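Local atomic coordinates of uncharacterized protein ygiD (Escherichia coli, PDB entry 2PW6), a protein that opens the aromatic ring of L-DOPA between carbons 4 and 5 in vitro as a zinc-binding extradiol dioxygenase, its physiological substrate being unknown. Residues Gly173-Asn178 / Ser196-Val201; Arg180-His185 / Met260-Met265; Val54-Phe59 / Thr231-Leu236. All coordinates share one frame; numbering follows the deposited sequence.

Contact 1 of 3, residues Gly173-Asn178 / Ser196-Val201. With ZN (zinc ion), chain D.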
ATOM      1  N   GLY A 173      10.430  -5.481   7.443  1.00 38.57           N
ATOM      2  CA  GLY A 173      10.772  -4.136   6.974  1.00 38.85           C
ATOM      3  C   GLY A 173      11.978  -4.237   6.067  1.00 38.16           C
ATOM      4  O   GLY A 173      12.005  -5.109   5.211  1.00 37.73           O
ATOM      5  N   ASN A 174      12.985  -3.375   6.289  1.00 38.00           N
ATOM      6  CA  ASN A 174      14.155  -3.222   5.363  1.00 37.09           C
ATOM      7  C   ASN A 174      15.168  -2.332   6.050  1.00 36.92           C
ATOM      8  O   ASN A 174      14.880  -1.142   6.326  1.00 37.54           O
ATOM      9  CB  ASN A 174      13.790  -2.561   3.996  1.00 36.21           C
ATOM     10  CG  ASN A 174      12.906  -3.435   3.082  1.00 36.76           C
ATOM     11  OD1 ASN A 174      11.757  -3.049   2.758  1.00 34.98           O
ATOM     12  ND2 ASN A 174      13.454  -4.564   2.587  1.00 33.09           N
ATOM     13  N   VAL A 175      16.341  -2.887   6.357  1.00 36.54           N
ATOM     14  CA  VAL A 175      17.390  -2.137   7.029  1.00 36.53           C
ATOM     15  C   VAL A 175      18.024  -1.012   6.148  1.00 37.43           C
ATOM     16  O   VAL A 175      18.634  -0.049   6.693  1.00 38.26           O
ATOM     17  CB  VAL A 175      18.471  -3.069   7.614  1.00 37.60           C
ATOM     18  CG1 VAL A 175      17.821  -4.155   8.461  1.00 37.67           C
ATOM     19  CG2 VAL A 175      19.358  -3.685   6.492  1.00 35.37           C
ATOM     20  N   VAL A 176      17.831  -1.098   4.828  1.00 37.11           N
ATOM     21  CA  VAL A 176      18.100   0.035   3.911  1.00 38.13           C
ATOM     22  C   VAL A 176      16.873   0.343   3.088  1.00 37.98           C
ATOM     23  O   VAL A 176      16.348  -0.532   2.364  1.00 37.79           O
ATOM     24  CB  VAL A 176      19.322  -0.188   2.892  1.00 38.43           C
ATOM     25  CG1 VAL A 176      19.562   1.083   2.066  1.00 37.69           C
ATOM     26  CG2 VAL A 176      20.594  -0.625   3.608  1.00 37.22           C
ATOM     27  N   HIS A 177      16.424   1.596   3.157  1.00 38.26           N
ATOM     28  CA  HIS A 177      15.134   1.885   2.593  1.00 38.55           C
ATOM     29  C   HIS A 177      14.953   3.342   2.260  1.00 39.76           C
ATOM     30  O   HIS A 177      14.347   4.107   3.029  1.00 41.30           O
ATOM     31  CB  HIS A 177      13.994   1.387   3.536  1.00 37.77           C
ATOM     32  CG  HIS A 177      12.626   1.533   2.942  1.00 35.06           C
ATOM     33  ND1 HIS A 177      11.986   2.761   2.835  1.00 32.18           N
ATOM     34  CD2 HIS A 177      11.808   0.617   2.363  1.00 30.83           C
ATOM     35  CE1 HIS A 177      10.795   2.565   2.282  1.00 34.60           C
ATOM     36  NE2 HIS A 177      10.673   1.281   1.970  1.00 33.92           N
ATOM     37  N   ASN A 178      15.433   3.712   1.083  1.00 41.48           N
ATOM     38  CA  ASN A 178      15.322   5.075   0.595  1.00 41.85           C
ATOM     39  C   ASN A 178      14.802   4.930  -0.809  1.00 42.14           C
ATOM     40  O   ASN A 178      15.532   4.466  -1.678  1.00 42.79           O
ATOM     41  CB  ASN A 178      16.679   5.799   0.637  1.00 41.76           C
ATOM     42  CG  ASN A 178      16.551   7.313   0.380  1.00 42.04           C
ATOM     43  OD1 ASN A 178      15.710   7.730  -0.389  1.00 41.65           O
ATOM     44  ND2 ASN A 178      17.360   8.125   1.070  1.00 41.57           N
ATOM     45  N   SER A 196      27.800  -0.408   2.422  1.00 47.42           N
ATOM     46  CA  SER A 196      28.404   0.115   3.653  1.00 47.68           C
ATOM     47  C   SER A 196      27.448  -0.006   4.883  1.00 47.48           C
ATOM     48  O   SER A 196      27.777  -0.688   5.860  1.00 46.56           O
ATOM     49  CB  SER A 196      28.877   1.566   3.467  1.00 47.77           C
ATOM     50  OG  SER A 196      29.685   1.980   4.556  1.00 47.93           O
ATOM     51  N   PHE A 197      26.275   0.641   4.835  1.00 47.68           N
ATOM     52  CA  PHE A 197      25.370   0.623   6.011  1.00 47.43           C
ATOM     53  C   PHE A 197      24.914  -0.786   6.343  1.00 47.42           C
ATOM     54  O   PHE A 197      24.907  -1.180   7.505  1.00 47.50           O
ATOM     55  CB  PHE A 197      24.170   1.557   5.875  1.00 47.32           C
ATOM     56  CG  PHE A 197      23.292   1.600   7.123  1.00 47.83           C
ATOM     57  CD1 PHE A 197      23.629   2.423   8.198  1.00 45.65           C
ATOM     58  CD2 PHE A 197      22.130   0.805   7.214  1.00 45.89           C
ATOM     59  CE1 PHE A 197      22.813   2.457   9.361  1.00 48.86           C
ATOM     60  CE2 PHE A 197      21.318   0.839   8.353  1.00 47.40           C
ATOM     61  CZ  PHE A 197      21.661   1.662   9.433  1.00 45.60           C
ATOM     62  N   ASN A 198      24.586  -1.554   5.312  1.00 47.77           N
ATOM     63  CA  ASN A 198      24.155  -2.936   5.473  1.00 48.74           C
ATOM     64  C   ASN A 198      25.162  -3.809   6.220  1.00 49.67           C
ATOM     65  O   ASN A 198      24.790  -4.600   7.104  1.00 49.59           O
ATOM     66  CB  ASN A 198      23.846  -3.536   4.109  1.00 48.27           C
ATOM     67  CG  ASN A 198      22.890  -4.707   4.188  1.00 49.45           C
ATOM     68  OD1 ASN A 198      21.687  -4.536   4.469  1.00 49.00           O
ATOM     69  ND2 ASN A 198      23.402  -5.901   3.915  1.00 45.84           N
ATOM     70  N   GLU A 199      26.445  -3.646   5.879  1.00 50.22           N
ATOM     71  CA  GLU A 199      27.522  -4.418   6.501  1.00 50.22           C
ATOM     72  C   GLU A 199      27.734  -4.049   7.965  1.00 49.72           C
ATOM     73  O   GLU A 199      28.048  -4.902   8.769  1.00 50.00           O
ATOM     74  CB  GLU A 199      28.832  -4.288   5.678  1.00 50.54           C
ATOM     75  CG  GLU A 199      28.739  -4.927   4.266  1.00 51.59           C
ATOM     76  CD  GLU A 199      28.462  -6.424   4.298  1.00 53.56           C
ATOM     77  OE1 GLU A 199      28.960  -7.122   5.205  1.00 55.01           O
ATOM     78  OE2 GLU A 199      27.742  -6.922   3.411  1.00 56.99           O
ATOM     79  N   TYR A 200      27.579  -2.774   8.292  1.00 49.94           N
ATOM     80  CA  TYR A 200      27.532  -2.288   9.667  1.00 50.77           C
ATOM     81  C   TYR A 200      26.362  -2.899  10.455  1.00 51.21           C
ATOM     82  O   TYR A 200      26.472  -3.101  11.669  1.00 50.93           O
ATOM     83  CB  TYR A 200      27.403  -0.768   9.652  1.00 51.33           C
ATOM     84  CG  TYR A 200      27.147  -0.095  10.985  1.00 52.77           C
ATOM     85  CD1 TYR A 200      28.152  -0.019  11.964  1.00 53.27           C
ATOM     86  CD2 TYR A 200      25.911   0.505  11.262  1.00 53.23           C
ATOM     87  CE1 TYR A 200      27.932   0.624  13.183  1.00 53.52           C
ATOM     88  CE2 TYR A 200      25.680   1.156  12.489  1.00 53.26           C
ATOM     89  CZ  TYR A 200      26.693   1.212  13.441  1.00 53.79           C
ATOM     90  OH  TYR A 200      26.479   1.864  14.654  1.00 54.04           O
ATOM     91  N   VAL A 201      25.247  -3.167   9.764  1.00 51.37           N
ATOM     92  CA  VAL A 201      24.124  -3.901  10.365  1.00 51.89           C
ATOM     93  C   VAL A 201      24.548  -5.341  10.701  1.00 52.65           C
ATOM     94  O   VAL A 201      24.606  -5.709  11.875  1.00 52.58           O
ATOM     95  CB  VAL A 201      22.788  -3.817   9.519  1.00 51.29           C
ATOM     96  CG1 VAL A 201      21.772  -4.870   9.969  1.00 51.82           C
ATOM     97  CG2 VAL A 201      22.175  -2.441   9.643  1.00 49.38           C
TER
HETATM   98 ZN    ZN D 274      12.186   4.681   3.518  0.50 12.55          ZN

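Contact 2 of 3, residues Arg180-His185 / Met260-Met265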
ATOM      1  N   ARG A 180      13.720   7.236  -2.807  1.00 42.92           N
ATOM      2  CA  ARG A 180      14.264   8.269  -3.672  1.00 44.15           C
ATOM      3  C   ARG A 180      15.546   7.852  -4.394  1.00 44.95           C
ATOM      4  O   ARG A 180      15.943   8.524  -5.330  1.00 45.21           O
ATOM      5  CB  ARG A 180      14.590   9.502  -2.866  1.00 43.73           C
ATOM      6  CG  ARG A 180      13.443  10.121  -2.171  1.00 43.41           C
ATOM      7  CD  ARG A 180      14.077  10.962  -1.118  1.00 45.00           C
ATOM      8  NE  ARG A 180      13.105  11.569  -0.254  1.00 46.06           N
ATOM      9  CZ  ARG A 180      13.351  11.946   0.992  1.00 46.70           C
ATOM     10  NH1 ARG A 180      14.564  11.775   1.541  1.00 41.51           N
ATOM     11  NH2 ARG A 180      12.361  12.496   1.682  1.00 46.60           N
ATOM     12  N   THR A 181      16.218   6.794  -3.923  1.00 45.70           N
ATOM     13  CA  THR A 181      17.427   6.306  -4.584  1.00 46.50           C
ATOM     14  C   THR A 181      17.210   4.993  -5.295  1.00 48.09           C
ATOM     15  O   THR A 181      18.150   4.438  -5.860  1.00 48.92           O
ATOM     16  CB  THR A 181      18.582   6.078  -3.608  1.00 45.84           C
ATOM     17  OG1 THR A 181      18.249   5.003  -2.727  1.00 45.69           O
ATOM     18  CG2 THR A 181      18.905   7.342  -2.813  1.00 44.53           C
ATOM     19  N   VAL A 182      15.987   4.463  -5.246  1.00 49.58           N
ATOM     20  CA  VAL A 182      15.741   3.127  -5.785  1.00 50.21           C
ATOM     21  C   VAL A 182      15.782   3.179  -7.311  1.00 51.81           C
ATOM     22  O   VAL A 182      15.200   4.073  -7.921  1.00 51.49           O
ATOM     23  CB  VAL A 182      14.439   2.479  -5.200  1.00 49.83           C
ATOM     24  CG1 VAL A 182      13.937   1.375  -6.068  1.00 48.46           C
ATOM     25  CG2 VAL A 182      14.730   1.919  -3.806  1.00 49.70           C
ATOM     26  N   LYS A 183      16.518   2.248  -7.914  1.00 54.18           N
ATOM     27  CA  LYS A 183      16.581   2.171  -9.371  1.00 56.90           C
ATOM     28  C   LYS A 183      15.720   1.021  -9.873  1.00 58.29           C
ATOM     29  O   LYS A 183      16.164  -0.126  -9.961  1.00 57.91           O
ATOM     30  CB  LYS A 183      18.019   2.197  -9.944  1.00 56.13           C
ATOM     31  CG  LYS A 183      19.013   1.234  -9.358  1.00 57.09           C
ATOM     32  CD  LYS A 183      20.432   1.642  -9.763  1.00 58.01           C
ATOM     33  CE  LYS A 183      21.465   0.559  -9.450  1.00 59.78           C
ATOM     34  NZ  LYS A 183      22.847   1.071  -9.712  1.00 62.29           N
ATOM     35  N   TRP A 184      14.476   1.390 -10.192  1.00 60.79           N
ATOM     36  CA  TRP A 184      13.393   0.465 -10.502  1.00 63.08           C
ATOM     37  C   TRP A 184      13.656  -0.373 -11.758  1.00 64.78           C
ATOM     38  O   TRP A 184      13.168  -1.505 -11.834  1.00 65.53           O
ATOM     39  CB  TRP A 184      12.045   1.199 -10.613  1.00 63.02           C
ATOM     40  CG  TRP A 184      11.697   2.126  -9.452  1.00 63.66           C
ATOM     41  CD1 TRP A 184      11.856   3.491  -9.415  1.00 64.86           C
ATOM     42  CD2 TRP A 184      11.113   1.763  -8.187  1.00 63.94           C
ATOM     43  NE1 TRP A 184      11.417   3.995  -8.208  1.00 63.61           N
ATOM     44  CE2 TRP A 184      10.958   2.962  -7.436  1.00 64.51           C
ATOM     45  CE3 TRP A 184      10.706   0.546  -7.611  1.00 63.77           C
ATOM     46  CZ2 TRP A 184      10.418   2.975  -6.137  1.00 63.94           C
ATOM     47  CZ3 TRP A 184      10.171   0.558  -6.327  1.00 63.47           C
ATOM     48  CH2 TRP A 184      10.031   1.771  -5.604  1.00 64.22           C
ATOM     49  N   HIS A 185      14.429   0.171 -12.714  1.00 66.41           N
ATOM     50  CA  HIS A 185      14.848  -0.543 -13.939  1.00 67.65           C
ATOM     51  C   HIS A 185      16.369  -0.800 -14.112  1.00 68.21           C
ATOM     52  O   HIS A 185      16.802  -1.964 -14.192  1.00 68.65           O
ATOM     53  CB  HIS A 185      14.293   0.149 -15.189  1.00 68.14           C
ATOM     54  CG  HIS A 185      13.296  -0.674 -15.954  1.00 70.04           C
ATOM     55  ND1 HIS A 185      11.984  -0.285 -16.129  1.00 70.78           N
ATOM     56  CD2 HIS A 185      13.428  -1.860 -16.604  1.00 71.25           C
ATOM     57  CE1 HIS A 185      11.352  -1.191 -16.853  1.00 71.39           C
ATOM     58  NE2 HIS A 185      12.204  -2.160 -17.149  1.00 71.28           N
HETATM   59  N   MSE A 260      17.716  -3.317  -6.445  1.00 50.60           N
HETATM   60  CA  MSE A 260      17.520  -1.987  -7.023  1.00 51.64           C
HETATM   61  C   MSE A 260      18.414  -0.901  -6.434  1.00 48.50           C
HETATM   62  O   MSE A 260      17.979   0.237  -6.274  1.00 47.61           O
HETATM   63  CB  MSE A 260      16.052  -1.596  -6.943  1.00 51.16           C
HETATM   64  CG  MSE A 260      15.148  -2.571  -7.701  1.00 53.84           C
HETATM   65 SE   MSE A 260      13.246  -2.220  -7.435  1.00 60.75          SE
HETATM   66  CE  MSE A 260      13.076  -2.930  -5.633  1.00 57.10           C
ATOM     67  N   GLY A 261      19.653  -1.280  -6.104  1.00 46.67           N
ATOM     68  CA  GLY A 261      20.651  -0.368  -5.581  1.00 45.07           C
ATOM     69  C   GLY A 261      20.566  -0.064  -4.093  1.00 44.11           C
ATOM     70  O   GLY A 261      21.593   0.010  -3.424  1.00 43.86           O
ATOM     71  N   SER A 262      19.363   0.136  -3.560  1.00 42.99           N
ATOM     72  CA  SER A 262      19.281   0.433  -2.120  1.00 42.34           C
ATOM     73  C   SER A 262      18.207  -0.296  -1.290  1.00 42.34           C
ATOM     74  O   SER A 262      18.152  -0.099  -0.097  1.00 42.56           O
ATOM     75  CB  SER A 262      19.213   1.947  -1.871  1.00 40.81           C
ATOM     76  OG  SER A 262      18.157   2.470  -2.617  1.00 38.25           O
ATOM     77  N   LEU A 263      17.376  -1.136  -1.893  1.00 42.78           N
ATOM     78  CA  LEU A 263      16.445  -1.933  -1.092  1.00 42.55           C
ATOM     79  C   LEU A 263      17.139  -3.127  -0.439  1.00 42.43           C
ATOM     80  O   LEU A 263      17.327  -4.161  -1.077  1.00 42.17           O
ATOM     81  CB  LEU A 263      15.251  -2.378  -1.933  1.00 42.78           C
ATOM     82  CG  LEU A 263      13.992  -2.879  -1.208  1.00 44.29           C
ATOM     83  CD1 LEU A 263      13.385  -1.831  -0.209  1.00 44.22           C
ATOM     84  CD2 LEU A 263      12.982  -3.218  -2.246  1.00 45.07           C
ATOM     85  N   SER A 264      17.511  -3.006   0.837  1.00 42.58           N
ATOM     86  CA  SER A 264      18.126  -4.169   1.496  1.00 43.61           C
ATOM     87  C   SER A 264      17.148  -5.283   1.938  1.00 44.27           C
ATOM     88  O   SER A 264      16.076  -5.029   2.512  1.00 42.91           O
ATOM     89  CB  SER A 264      19.074  -3.799   2.620  1.00 43.15           C
ATOM     90  OG  SER A 264      19.611  -4.998   3.163  1.00 43.62           O
HETATM   91  N   MSE A 265      17.547  -6.514   1.627  1.00 45.63           N
HETATM   92  CA  MSE A 265      16.679  -7.680   1.752  1.00 46.87           C
HETATM   93  C   MSE A 265      17.192  -8.570   2.867  1.00 46.90           C
HETATM   94  O   MSE A 265      16.756  -9.713   3.026  1.00 48.51           O
HETATM   95  CB  MSE A 265      16.601  -8.462   0.429  1.00 47.60           C
HETATM   96  CG  MSE A 265      15.817  -7.836  -0.721  1.00 48.02           C
HETATM   97 SE   MSE A 265      13.991  -7.133  -0.381  1.00 53.85          SE
HETATM   98  CE  MSE A 265      13.026  -7.882  -1.881  1.00 53.47           C
TER

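Contact 3 of 3, residues Val54-Phe59 / Thr231-Leu236. With ZN (zinc ion), chain B.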
ATOM      1  N   VAL A  54       4.879  -7.790  13.328  1.00 38.93           N
ATOM      2  CA  VAL A  54       5.314  -6.375  13.350  1.00 38.30           C
ATOM      3  C   VAL A  54       5.675  -5.930  11.911  1.00 38.27           C
ATOM      4  O   VAL A  54       6.489  -6.564  11.235  1.00 38.75           O
ATOM      5  CB  VAL A  54       6.443  -6.127  14.366  1.00 38.61           C
ATOM      6  CG1 VAL A  54       6.876  -4.650  14.349  1.00 38.68           C
ATOM      7  CG2 VAL A  54       5.971  -6.488  15.809  1.00 38.66           C
ATOM      8  N   SER A  55       5.018  -4.891  11.416  1.00 37.72           N
ATOM      9  CA  SER A  55       5.356  -4.345  10.084  1.00 36.28           C
ATOM     10  C   SER A  55       5.831  -2.923  10.148  1.00 35.72           C
ATOM     11  O   SER A  55       5.258  -2.136  10.891  1.00 34.96           O
ATOM     12  CB  SER A  55       4.150  -4.348   9.169  1.00 36.17           C
ATOM     13  OG  SER A  55       4.464  -3.793   7.910  1.00 35.85           O
ATOM     14  N   ALA A  56       6.836  -2.590   9.310  1.00 34.78           N
ATOM     15  CA  ALA A  56       7.242  -1.193   8.986  1.00 33.05           C
ATOM     16  C   ALA A  56       6.065  -0.276   8.766  1.00 32.58           C
ATOM     17  O   ALA A  56       6.066   0.900   9.123  1.00 33.67           O
ATOM     18  CB  ALA A  56       8.110  -1.189   7.695  1.00 31.87           C
ATOM     19  N   HIS A  57       5.063  -0.809   8.113  1.00 31.85           N
ATOM     20  CA  HIS A  57       3.935  -0.020   7.702  1.00 32.68           C
ATOM     21  C   HIS A  57       2.830   0.191   8.782  1.00 32.40           C
ATOM     22  O   HIS A  57       1.870   0.838   8.503  1.00 32.73           O
ATOM     23  CB  HIS A  57       3.356  -0.628   6.426  1.00 32.88           C
ATOM     24  CG  HIS A  57       4.284  -0.572   5.250  1.00 34.85           C
ATOM     25  ND1 HIS A  57       4.233   0.448   4.326  1.00 35.35           N
ATOM     26  CD2 HIS A  57       5.275  -1.408   4.841  1.00 34.08           C
ATOM     27  CE1 HIS A  57       5.148   0.240   3.396  1.00 38.85           C
ATOM     28  NE2 HIS A  57       5.801  -0.876   3.686  1.00 35.23           N
ATOM     29  N   TRP A  58       2.982  -0.321   9.999  1.00 33.64           N
ATOM     30  CA  TRP A  58       2.044   0.020  11.142  1.00 33.58           C
ATOM     31  C   TRP A  58       2.860   0.862  12.125  1.00 33.93           C
ATOM     32  O   TRP A  58       3.401   0.372  13.100  1.00 32.75           O
ATOM     33  CB  TRP A  58       1.420  -1.235  11.816  1.00 33.05           C
ATOM     34  CG  TRP A  58       0.818  -2.265  10.786  1.00 32.52           C
ATOM     35  CD1 TRP A  58       0.033  -1.986   9.692  1.00 33.89           C
ATOM     36  CD2 TRP A  58       0.980  -3.676  10.792  1.00 30.50           C
ATOM     37  NE1 TRP A  58      -0.288  -3.139   9.001  1.00 30.57           N
ATOM     38  CE2 TRP A  58       0.276  -4.190   9.671  1.00 32.15           C
ATOM     39  CE3 TRP A  58       1.613  -4.570  11.659  1.00 32.57           C
ATOM     40  CZ2 TRP A  58       0.217  -5.560   9.391  1.00 32.94           C
ATOM     41  CZ3 TRP A  58       1.546  -5.934  11.379  1.00 32.66           C
ATOM     42  CH2 TRP A  58       0.856  -6.410  10.260  1.00 32.84           C
ATOM     43  N   PHE A  59       2.987   2.147  11.787  1.00 35.13           N
ATOM     44  CA  PHE A  59       3.880   3.111  12.458  1.00 35.64           C
ATOM     45  C   PHE A  59       2.952   4.237  12.944  1.00 36.35           C
ATOM     46  O   PHE A  59       2.466   5.038  12.145  1.00 37.31           O
ATOM     47  CB  PHE A  59       4.913   3.614  11.439  1.00 34.72           C
ATOM     48  CG  PHE A  59       6.090   4.384  12.021  1.00 32.99           C
ATOM     49  CD1 PHE A  59       6.836   3.882  13.068  1.00 27.75           C
ATOM     50  CD2 PHE A  59       6.524   5.588  11.404  1.00 34.64           C
ATOM     51  CE1 PHE A  59       7.973   4.564  13.576  1.00 31.67           C
ATOM     52  CE2 PHE A  59       7.685   6.297  11.900  1.00 30.89           C
ATOM     53  CZ  PHE A  59       8.401   5.782  12.985  1.00 30.42           C
ATOM     54  N   THR A 231      13.512   7.924   7.536  1.00 41.27           N
ATOM     55  CA  THR A 231      12.542   7.815   8.641  1.00 39.57           C
ATOM     56  C   THR A 231      12.809   6.468   9.238  1.00 38.57           C
ATOM     57  O   THR A 231      13.368   5.624   8.555  1.00 39.15           O
ATOM     58  CB  THR A 231      11.111   7.862   8.158  1.00 39.61           C
ATOM     59  OG1 THR A 231      10.955   6.991   7.018  1.00 36.94           O
ATOM     60  CG2 THR A 231      10.725   9.276   7.804  1.00 39.00           C
ATOM     61  N   PRO A 232      12.498   6.274  10.530  1.00 37.60           N
ATOM     62  CA  PRO A 232      12.931   5.021  11.108  1.00 36.83           C
ATOM     63  C   PRO A 232      12.130   3.735  10.817  1.00 35.41           C
ATOM     64  O   PRO A 232      12.664   2.686  11.094  1.00 36.58           O
ATOM     65  CB  PRO A 232      12.923   5.324  12.627  1.00 36.91           C
ATOM     66  CG  PRO A 232      12.640   6.777  12.763  1.00 37.40           C
ATOM     67  CD  PRO A 232      11.858   7.127  11.553  1.00 37.62           C
ATOM     68  N   GLU A 233      10.934   3.800  10.234  1.00 34.54           N
ATOM     69  CA  GLU A 233       9.924   2.698  10.340  1.00 34.55           C
ATOM     70  C   GLU A 233      10.345   1.353   9.743  1.00 33.73           C
ATOM     71  O   GLU A 233      10.065   0.311  10.318  1.00 32.77           O
ATOM     72  CB  GLU A 233       8.537   3.116   9.802  1.00 34.19           C
ATOM     73  CG  GLU A 233       8.402   3.113   8.267  1.00 37.56           C
ATOM     74  CD  GLU A 233       9.222   4.217   7.583  1.00 38.45           C
ATOM     75  OE1 GLU A 233       9.301   5.317   8.171  1.00 40.56           O
ATOM     76  OE2 GLU A 233       9.763   3.992   6.467  1.00 37.32           O
ATOM     77  N   HIS A 234      11.049   1.370   8.605  1.00 32.70           N
ATOM     78  CA  HIS A 234      11.481   0.105   7.969  1.00 30.48           C
ATOM     79  C   HIS A 234      12.662  -0.577   8.604  1.00 30.23           C
ATOM     80  O   HIS A 234      12.903  -1.781   8.381  1.00 30.58           O
ATOM     81  CB  HIS A 234      11.687   0.261   6.478  1.00 30.15           C
ATOM     82  CG  HIS A 234      10.442   0.087   5.661  1.00 22.30           C
ATOM     83  ND1 HIS A 234       9.552   1.107   5.450  1.00 25.80           N
ATOM     84  CD2 HIS A 234      10.033  -0.926   4.869  1.00 24.68           C
ATOM     85  CE1 HIS A 234       8.610   0.718   4.613  1.00 20.11           C
ATOM     86  NE2 HIS A 234       8.871  -0.523   4.243  1.00 21.51           N
ATOM     87  N   TYR A 235      13.381   0.178   9.423  1.00 30.89           N
ATOM     88  CA  TYR A 235      14.479  -0.359  10.201  1.00 31.65           C
ATOM     89  C   TYR A 235      14.133  -0.880  11.629  1.00 31.77           C
ATOM     90  O   TYR A 235      14.664  -1.912  12.092  1.00 30.94           O
ATOM     91  CB  TYR A 235      15.507   0.741  10.328  1.00 33.17           C
ATOM     92  CG  TYR A 235      16.696   0.328  11.109  1.00 35.45           C
ATOM     93  CD1 TYR A 235      17.704  -0.416  10.505  1.00 37.72           C
ATOM     94  CD2 TYR A 235      16.832   0.677  12.472  1.00 35.23           C
ATOM     95  CE1 TYR A 235      18.843  -0.817  11.227  1.00 38.43           C
ATOM     96  CE2 TYR A 235      17.965   0.273  13.208  1.00 36.11           C
ATOM     97  CZ  TYR A 235      18.965  -0.479  12.572  1.00 38.99           C
ATOM     98  OH  TYR A 235      20.121  -0.898  13.255  1.00 38.57           O
ATOM     99  N   LEU A 236      13.283  -0.129  12.320  1.00 31.69           N
ATOM    100  CA  LEU A 236      12.890  -0.404  13.720  1.00 33.17           C
ATOM    101  C   LEU A 236      12.428  -1.848  14.014  1.00 32.68           C
ATOM    102  O   LEU A 236      12.720  -2.349  15.104  1.00 32.56           O
ATOM    103  CB  LEU A 236      11.813   0.600  14.208  1.00 33.19           C
ATOM    104  CG  LEU A 236      12.292   2.036  14.501  1.00 35.03           C
ATOM    105  CD1 LEU A 236      11.118   3.015  14.885  1.00 34.55           C
ATOM    106  CD2 LEU A 236      13.411   2.066  15.584  1.00 35.02           C
TER
HETATM  107 ZN    ZN B 272       7.835  -1.627   2.963  1.00 23.09          ZN

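Contact 1 of 3, residues Gly173-Asn178 / Ser196-Val201
Val-175 and Val-176, in the loop that leaves strand 167-173 of the central sheet of this LigB-type dioxygenase, pack against helix 192-202 just before the chain reaches the zinc-binding His-177. The join is buried and made of packing, with no hydrogen bond across it. Val-175 CG2 lies 3.2 Å from Asn-198 OD1, the two side chains crossing at about a right angle. The amide oxygen is held there by a hydrogen bond to Ser-264 OG. On the next turn, Val-201 CG2 meets Val-175 CB at 4.3 Å. Phe-197 carries CG anti to its backbone N (chi1 -176°), which places the ring beside the loop; Val-176 CG2 comes to its edge, near the ring plane, 4.2 Å from CD2. Obliquely to the same ring stands the carbonyl of Val-175, its O 3.3 Å from Phe-197 CE2 and hydrogen-bonded to Asn-229 ND2. The loop then runs on to His-177, whose ring stacks with that of His-234, a ligand of another zinc, and whose NE2 is hydrogen-bonded to Asp-86 of the second subunit. His-177 itself grips a separate zinc ion twice, through ND1 at 2.0 Å and its own backbone O at 2.3 Å.

Contact 2 of 3, residues Arg180-His185 / Met260-Met265
With chi1 at 66° in Thr-181 and 54° in Ser-262, each hydroxyl sits between its own backbone N and carbonyl carbon, and the two are thereby aimed at one another. Thr-181 OG1 and Ser-262 OG form a short hydrogen bond of 2.5 Å in which either could be the donor. A second polar link joins the backbones: Lys-183 N donates to Met-260 O at 3.0 Å and almost straight (177°), though from a position tilted out of the carbonyl plane. The partner of the loop 180-185 here is the tight turn of the small hairpin between strands 258-259 and 263-264, which carries a classic beta bulge at Ser-262 and Leu-263. Beside the backbone bond, selenomethionine Met-260 lays CB 3.8 Å from Val-182 CG1, and its SE approaches Trp-184 obliquely, 3.8 Å from CE3, as a Met-aromatic contact. Val-182 CG1 also lies over one face of that indole, which meets Trp-124 of the second subunit. Gly-261 CA lies against the Lys-183 chain, 4.1 Å from CE, and Lys-183 NZ forms a salt bridge with Asp-187. Because Thr-181 OG1 is also hydrogen-bonded to the backbone O of Asn-178, the hydroxyl pair and the Lys-183 to Met-260 bond together tie the hairpin turn both to the loop 180-185 and to the residue that follows the zinc-binding His-177.

Contact 3 of 3, residues Val54-Phe59 / Thr231-Leu236
Ala-56 and His-234 begin the tight part of this contact, at the histidine metal site of this LigB-family dioxygenase. The methyl of Ala-56 lies over one face of the His-234 imidazole, CB 3.3 Å from CG, in a CH-pi contact. Next to it, His-57 and His-234 meet in an offset edge-to-face pair, the edge of His-234 toward the face of His-57 and the planes 82° apart. Both bind one zinc ion, through His-57 NE2 at 2.3 Å and His-234 NE2 at 2.0 Å; His-22 of the same chain and Asp-86 of the second subunit complete the site. Also close, the Phe-59 ring, swung beside its carbonyl carbon (chi1 -168°), spreads one face beneath Glu-233 CB, 3.5 Å from Phe-59 CG. Toward solvent the packing loosens: Pro-232 CD stands 4.0 Å from Phe-59 CZ, with exposed Thr-231 beyond. Replacing Phe-59 with an alanine would probably open a gap beneath the Glu-233 methylene and remove the surface that Pro-232 and Leu-236 touch. The Glu-233 carboxylate orients a zinc ligand: His-234 ND1 donates in its ring plane to the anti lone pair of OE2 (3.1 Å, 172°), while OE1 takes Thr-231 OG1 on its syn lone pair at 2.6 Å.

How the contacts relate
All six segments belong to the LigB-type catalytic region. Along the chain they run 54-59, 173-178, 180-185, 196-201, 231-236, 260-265, so contact 1 is nested inside the loop closed by contact 3, while contact 2 interlocks with both. In the central sheet, contact 3 uses the corner of strand 50-60, contact 1 the loop that leaves its parallel neighbour 167-173. The centre of contact 1 is about 12 Å from that of contact 2 and about 13 Å from that of contact 3; it touches both, whereas 2 and 3, with centres about 18 Å apart, do not meet. Histidines distant in sequence thus come together around two zinc ions, near where the second subunit approaches.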